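Local structure of putative diflavin flavoprotein A 3 (Synechocystis sp., 6H0C) at residues Y225-S228 against L232-Y235; F310-P315 against D356-K361; G346-G349 against A354-M357. The protein probably passes electrons from NADH to oxygen, reducing it to water, and is seen here as its flavodiiron core, a metallo-beta-lactamase-like domain followed by a flavodoxin-like domain. All coordinates share one frame; numbering follows the deposited sequence.

Overall arrangement
The three contacts sample the two domains of the flavodiiron core. Contact 1 lies in the metallo-beta-lactamase-like part, where a loop returns alongside the edge strand 224-227. Contacts 2 and 3 belong to the flavodoxin-like part and place consecutive turns of helix 353-364 on neighbouring strands, 309-313 and 341-348, of one parallel sheet. Their centres are about 8 Å apart and they share D356 and M357. Contact 1 is distant from both, its centre about 39 Å from that of contact 2 and about 40 Å from that of contact 3, on the opposite side of the chain's centre. Contacts 2 and 3 include the C-terminal ends of their strands, the side of the sheet on which flavodoxins bind FMN.

Contact 1: Y225-S228 against L232-Y235; sequences YAPS and LVRY
Y225 and V233 are joined by two backbone hydrogen bonds, making them an antiparallel hydrogen-bonded pair and the single beta bridge of the contact. The N-H of Y225 donates to V233 O, with Y225 N and V233 O 2.8 Å apart, and V233 N answers to Y225 O at 2.9 Å in a straighter bond, 170° at the hydrogen. Beside this bridge the side chains close up: Y225 CB lies 3.7 Å from V233 CB, while V233 CG1 approaches Y225 CD2 obliquely. V233 CG2, placed beside the backbone N by its torsion, comes within 4.2 Å of P227 CG. A226 turns the other way, and its CB meets L232 CD2 at 4.3 Å.

Around this first shell, the tyrosine ring stacks with F174 and its OH is hydrogen-bonded to T241 of helix 237-253. A226 and L232 both pack on Y42 of strand 37-45, which belongs to the other sheet. A226 also pairs through its backbone with L168 and T170, so strand 224-227 has strand 167-171 on one flank and the returning loop on the other. The result is a loop that folds back along a sheet's outermost strand, set within the two-sheet metallo-beta-lactamase fold.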
# COMPACT_ATOMS: atom_id res chain seq x y z
N TYR A 225 -12.60 10.04 8.64
CA TYR A 225 -11.91 9.05 7.82
C TYR A 225 -11.87 7.74 8.58
O TYR A 225 -11.51 7.71 9.76
CB TYR A 225 -10.48 9.47 7.49
CG TYR A 225 -10.31 10.76 6.70
CD1 TYR A 225 -11.28 11.19 5.79
CD2 TYR A 225 -9.17 11.53 6.86
CE1 TYR A 225 -11.09 12.37 5.07
CE2 TYR A 225 -8.98 12.70 6.15
CZ TYR A 225 -9.93 13.11 5.26
OH TYR A 225 -9.69 14.29 4.57
N ALA A 226 -12.23 6.65 7.91
CA ALA A 226 -12.14 5.32 8.52
C ALA A 226 -11.07 4.53 7.79
O ALA A 226 -11.35 3.92 6.75
CB ALA A 226 -13.48 4.62 8.44
N PRO A 227 -9.83 4.55 8.31
CA PRO A 227 -8.66 4.02 7.61
C PRO A 227 -8.38 2.55 7.93
O PRO A 227 -9.00 1.99 8.84
CB PRO A 227 -7.53 4.90 8.13
CG PRO A 227 -7.94 5.18 9.58
CD PRO A 227 -9.47 5.15 9.61
N SER A 228 -7.44 1.95 7.19
CA SER A 228 -7.04 0.57 7.47
C SER A 228 -6.42 0.39 8.85
O SER A 228 -6.59 -0.67 9.47
CB SER A 228 -6.03 0.07 6.44
OG SER A 228 -6.60 0.02 5.15
N LEU A 232 -9.79 5.81 14.22
CA LEU A 232 -10.57 6.53 13.23
C LEU A 232 -10.19 8.01 13.30
O LEU A 232 -9.81 8.51 14.37
CB LEU A 232 -12.07 6.32 13.44
CG LEU A 232 -12.57 4.97 12.91
CD1 LEU A 232 -12.18 3.84 13.85
CD2 LEU A 232 -14.06 4.99 12.66
N VAL A 233 -10.27 8.69 12.17
CA VAL A 233 -9.82 10.08 12.08
C VAL A 233 -11.03 11.01 12.11
O VAL A 233 -11.71 11.19 11.09
CB VAL A 233 -8.99 10.32 10.80
CG1 VAL A 233 -8.35 11.71 10.85
CG2 VAL A 233 -7.92 9.24 10.64
N ARG A 234 -11.31 11.57 13.28
CA ARG A 234 -12.40 12.53 13.40
C ARG A 234 -11.89 13.88 13.91
O ARG A 234 -12.10 14.93 13.28
CB ARG A 234 -13.48 12.00 14.34
CG ARG A 234 -14.64 12.97 14.52
CD ARG A 234 -15.85 12.28 15.11
NE ARG A 234 -16.44 11.33 14.16
CZ ARG A 234 -17.27 10.36 14.51
NH1 ARG A 234 -17.61 10.20 15.78
NH2 ARG A 234 -17.76 9.53 13.59
N TYR A 235 -11.20 13.85 15.03
CA TYR A 235 -10.71 15.07 15.65
C TYR A 235 -9.51 15.65 14.92
O TYR A 235 -9.31 16.86 14.93
CB TYR A 235 -10.38 14.79 17.11
CG TYR A 235 -11.58 14.25 17.84
CD1 TYR A 235 -12.63 15.09 18.19
CD2 TYR A 235 -11.68 12.90 18.16
CE1 TYR A 235 -13.74 14.61 18.86
CE2 TYR A 235 -12.79 12.41 18.82
CZ TYR A 235 -13.81 13.27 19.17
OH TYR A 235 -14.93 12.81 19.83

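Contact 2: F310-P315 against D356-K361; sequences FIFGSP and DMLENK
F312 and L358 mark the nearest backbone approach between strand 309-313 and helix 353-364, with F312 CA 7.7 Å from L358 CA, a gap that side chains bridge. L358 does the bridging from the helix. Its CG lies beside its own backbone N (chi1 -71°), and from there the two methyl groups reach different parts of the strand segment. L358 CD1 rests 3.9 Å from F312 CB. The same methyl is equally near S314 CB, so it sits against two residues that project from one face of the chain, on either side of G313 in sequence. L358 CD2 approaches the phenylalanine obliquely, 4.0 Å from F312 CD1, and the leucine runs nearly perpendicular to the phenylalanine side chain.

S314 divides its roles. Its OG is anti to the backbone N (chi1 178°) and gives a hydrogen bond to P315 O at 2.8 Å, lying in the carbonyl plane on a lone pair, while its CB is the part that meets the leucine. Further out, F362 of the same helix sets its ring edge-to-face with those of F310 and F312, T332 of helix 323-335 touches both phenylalanines, and L358 extends onto V344 of the next strand. D356 and E359 instead form salt bridges with R375.

Between the two segments the chemistry is therefore purely apolar, carried by the two methyls of the leucine, a ring and a serine methylene. It implies cohesion through burial and shape, with the serine hydroxyl satisfied by its own loop.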
# COMPACT_ATOMS: atom_id res chain seq x y z
N PHE A 310 17.82 5.93 -11.37
CA PHE A 310 16.80 4.89 -11.34
C PHE A 310 17.35 3.64 -10.67
O PHE A 310 18.56 3.39 -10.68
CB PHE A 310 16.29 4.55 -12.75
CG PHE A 310 17.36 4.01 -13.69
CD1 PHE A 310 17.62 2.66 -13.75
CD2 PHE A 310 18.09 4.87 -14.50
CE1 PHE A 310 18.59 2.17 -14.60
CE2 PHE A 310 19.06 4.38 -15.35
CZ PHE A 310 19.31 3.03 -15.41
N ILE A 311 16.45 2.85 -10.09
CA ILE A 311 16.80 1.64 -9.35
C ILE A 311 15.85 0.52 -9.74
O ILE A 311 14.63 0.72 -9.74
CB ILE A 311 16.73 1.87 -7.84
CG1 ILE A 311 17.65 3.04 -7.43
CG2 ILE A 311 17.08 0.60 -7.08
CD1 ILE A 311 17.61 3.39 -5.93
N PHE A 312 16.38 -0.65 -10.07
CA PHE A 312 15.56 -1.83 -10.38
C PHE A 312 15.60 -2.85 -9.24
O PHE A 312 16.68 -3.17 -8.72
CB PHE A 312 16.02 -2.51 -11.68
CG PHE A 312 15.33 -1.99 -12.93
CD1 PHE A 312 14.57 -2.84 -13.72
CD2 PHE A 312 15.49 -0.67 -13.34
CE1 PHE A 312 13.96 -2.39 -14.89
CE2 PHE A 312 14.88 -0.21 -14.51
CZ PHE A 312 14.11 -1.07 -15.28
N GLY A 313 14.42 -3.36 -8.87
CA GLY A 313 14.31 -4.42 -7.87
C GLY A 313 13.56 -5.59 -8.47
O GLY A 313 12.46 -5.42 -9.01
N SER A 314 14.13 -6.78 -8.39
CA SER A 314 13.51 -7.93 -9.05
C SER A 314 13.73 -9.24 -8.31
O SER A 314 14.83 -9.50 -7.82
CB SER A 314 14.04 -8.06 -10.49
OG SER A 314 13.50 -9.19 -11.16
N PRO A 315 12.68 -10.07 -8.22
CA PRO A 315 12.87 -11.46 -7.81
C PRO A 315 13.38 -12.28 -9.00
O PRO A 315 13.52 -11.75 -10.10
CB PRO A 315 11.46 -11.89 -7.41
CG PRO A 315 10.58 -11.12 -8.36
CD PRO A 315 11.27 -9.77 -8.53
N ASP A 356 21.76 -10.57 -11.31
CA ASP A 356 22.97 -10.59 -12.14
C ASP A 356 22.68 -10.03 -13.53
O ASP A 356 23.44 -9.20 -14.05
CB ASP A 356 23.52 -12.02 -12.24
CG ASP A 356 23.91 -12.61 -10.89
OD1 ASP A 356 24.21 -11.84 -9.95
OD2 ASP A 356 23.92 -13.86 -10.78
N MET A 357 21.57 -10.45 -14.13
CA MET A 357 21.20 -10.00 -15.47
C MET A 357 21.09 -8.47 -15.51
O MET A 357 21.69 -7.81 -16.36
CB MET A 357 19.88 -10.65 -15.90
CG MET A 357 19.45 -10.33 -17.33
SD MET A 357 18.56 -8.76 -17.50
CE MET A 357 17.05 -9.09 -16.57
N LEU A 358 20.33 -7.91 -14.57
CA LEU A 358 20.16 -6.46 -14.51
C LEU A 358 21.47 -5.71 -14.27
O LEU A 358 21.76 -4.70 -14.94
CB LEU A 358 19.15 -6.10 -13.42
CG LEU A 358 17.69 -6.46 -13.70
CD1 LEU A 358 16.85 -6.19 -12.47
CD2 LEU A 358 17.17 -5.68 -14.91
N GLU A 359 22.28 -6.18 -13.33
CA GLU A 359 23.54 -5.53 -13.03
C GLU A 359 24.41 -5.48 -14.28
O GLU A 359 24.97 -4.44 -14.63
CB GLU A 359 24.26 -6.26 -11.89
CG GLU A 359 25.63 -5.70 -11.52
CD GLU A 359 26.21 -6.36 -10.29
OE1 GLU A 359 26.30 -7.61 -10.27
OE2 GLU A 359 26.57 -5.64 -9.33
N ASN A 360 24.50 -6.61 -14.97
CA ASN A 360 25.29 -6.74 -16.19
C ASN A 360 24.82 -5.85 -17.32
O ASN A 360 25.63 -5.24 -18.01
CB ASN A 360 25.29 -8.18 -16.67
CG ASN A 360 26.21 -9.05 -15.87
OD1 ASN A 360 27.20 -8.57 -15.32
ND2 ASN A 360 25.90 -10.33 -15.80
N LYS A 361 23.51 -5.80 -17.52
CA LYS A 361 22.94 -5.02 -18.61
C LYS A 361 23.18 -3.53 -18.38
O LYS A 361 23.53 -2.79 -19.30
CB LYS A 361 21.45 -5.32 -18.78
CG LYS A 361 21.18 -6.43 -19.79
CD LYS A 361 22.09 -7.62 -19.55
CE LYS A 361 22.03 -8.64 -20.66
NZ LYS A 361 22.73 -9.90 -20.26

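Contact 3: G346-G349 against A354-M357; sequences GSFG and AIDM
I355 lays its terminal methyl over the backbone of G346, with I355 CD1 3.5 Å from G346 CA and 3.6 Å from G346 C. Because the glycine has no side chain, the methyl settles on the main chain itself, and behind it I355 CG1 lies 4.0 Å from G346 CA. With nothing beyond CA at G346, the backbones come to 6.3 Å between G346 CA and I355 CA. The isoleucine is extended towards the strand: CG1 stands beside the backbone N, and chi2 of 171° carries CD1 onward as the leading atom.

The same methyl has a second partner two residues along the strand. F348 CD2 is 3.9 Å from I355 CD1, in an oblique approach, the phenylalanine side chain lying roughly crosswise to the isoleucine. With CG set between its backbone N and carbonyl carbon (chi1 55°), F348 brings the CD2 side of its ring to that methyl. S347, lying between these two, points to the other face of the sheet, where its OG makes a weak hydrogen bond with T269 OG1. The contact is thus a simple case of strand alternation, with one face given to the helix.

This helix begins just after the strand, and A354 N in its opening turn is hydrogen-bonded to T316 OG1. G346 and F348 both pair through their backbones with V376 of strand 368-377, and from that strand R375 touches I355 and F348. Strand 341-348, helix 353-364 and strand 368-377 form a beta-alpha-beta unit of the flavodoxin-like fold, and I355 packs the helix against both of its strands.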
# COMPACT_ATOMS: atom_id res chain seq x y z
N GLY A 346 17.43 -7.07 -5.03
CA GLY A 346 16.45 -8.14 -5.11
C GLY A 346 16.59 -9.19 -4.02
O GLY A 346 17.60 -9.25 -3.32
N SER A 347 15.56 -10.02 -3.89
CA SER A 347 15.62 -11.21 -3.05
C SER A 347 15.57 -12.44 -3.95
O SER A 347 15.14 -12.36 -5.11
CB SER A 347 14.47 -11.26 -2.06
OG SER A 347 13.25 -11.52 -2.74
N PHE A 348 15.98 -13.57 -3.41
CA PHE A 348 15.86 -14.82 -4.14
C PHE A 348 15.99 -16.01 -3.22
O PHE A 348 16.46 -15.88 -2.08
CB PHE A 348 16.92 -14.89 -5.23
CG PHE A 348 18.31 -14.72 -4.72
CD1 PHE A 348 19.12 -15.81 -4.51
CD2 PHE A 348 18.81 -13.45 -4.46
CE1 PHE A 348 20.41 -15.65 -4.05
CE2 PHE A 348 20.09 -13.29 -4.00
CZ PHE A 348 20.89 -14.38 -3.79
N GLY A 349 15.55 -17.16 -3.71
CA GLY A 349 15.67 -18.39 -2.97
C GLY A 349 17.09 -18.88 -3.08
O GLY A 349 17.97 -18.46 -2.32
N ALA A 354 18.20 -13.00 -11.95
CA ALA A 354 17.57 -11.75 -12.37
C ALA A 354 18.43 -10.54 -11.97
O ALA A 354 18.59 -9.59 -12.74
CB ALA A 354 16.16 -11.63 -11.80
N ILE A 355 19.00 -10.60 -10.77
CA ILE A 355 19.83 -9.52 -10.25
C ILE A 355 21.14 -9.42 -11.05
O ILE A 355 21.57 -8.32 -11.43
CB ILE A 355 20.14 -9.73 -8.76
CG1 ILE A 355 18.83 -9.69 -7.96
CG2 ILE A 355 21.13 -8.69 -8.26
CD1 ILE A 355 18.98 -10.08 -6.51
N ASP A 356 21.76 -10.57 -11.31
CA ASP A 356 22.97 -10.59 -12.14
C ASP A 356 22.68 -10.03 -13.53
O ASP A 356 23.44 -9.20 -14.05
CB ASP A 356 23.52 -12.02 -12.24
CG ASP A 356 23.91 -12.61 -10.89
OD1 ASP A 356 24.21 -11.84 -9.95
OD2 ASP A 356 23.92 -13.86 -10.78
N MET A 357 21.57 -10.45 -14.13
CA MET A 357 21.20 -10.00 -15.47
C MET A 357 21.09 -8.47 -15.51
O MET A 357 21.69 -7.81 -16.36
CB MET A 357 19.88 -10.65 -15.90
CG MET A 357 19.45 -10.33 -17.33
SD MET A 357 18.56 -8.76 -17.50
CE MET A 357 17.05 -9.09 -16.57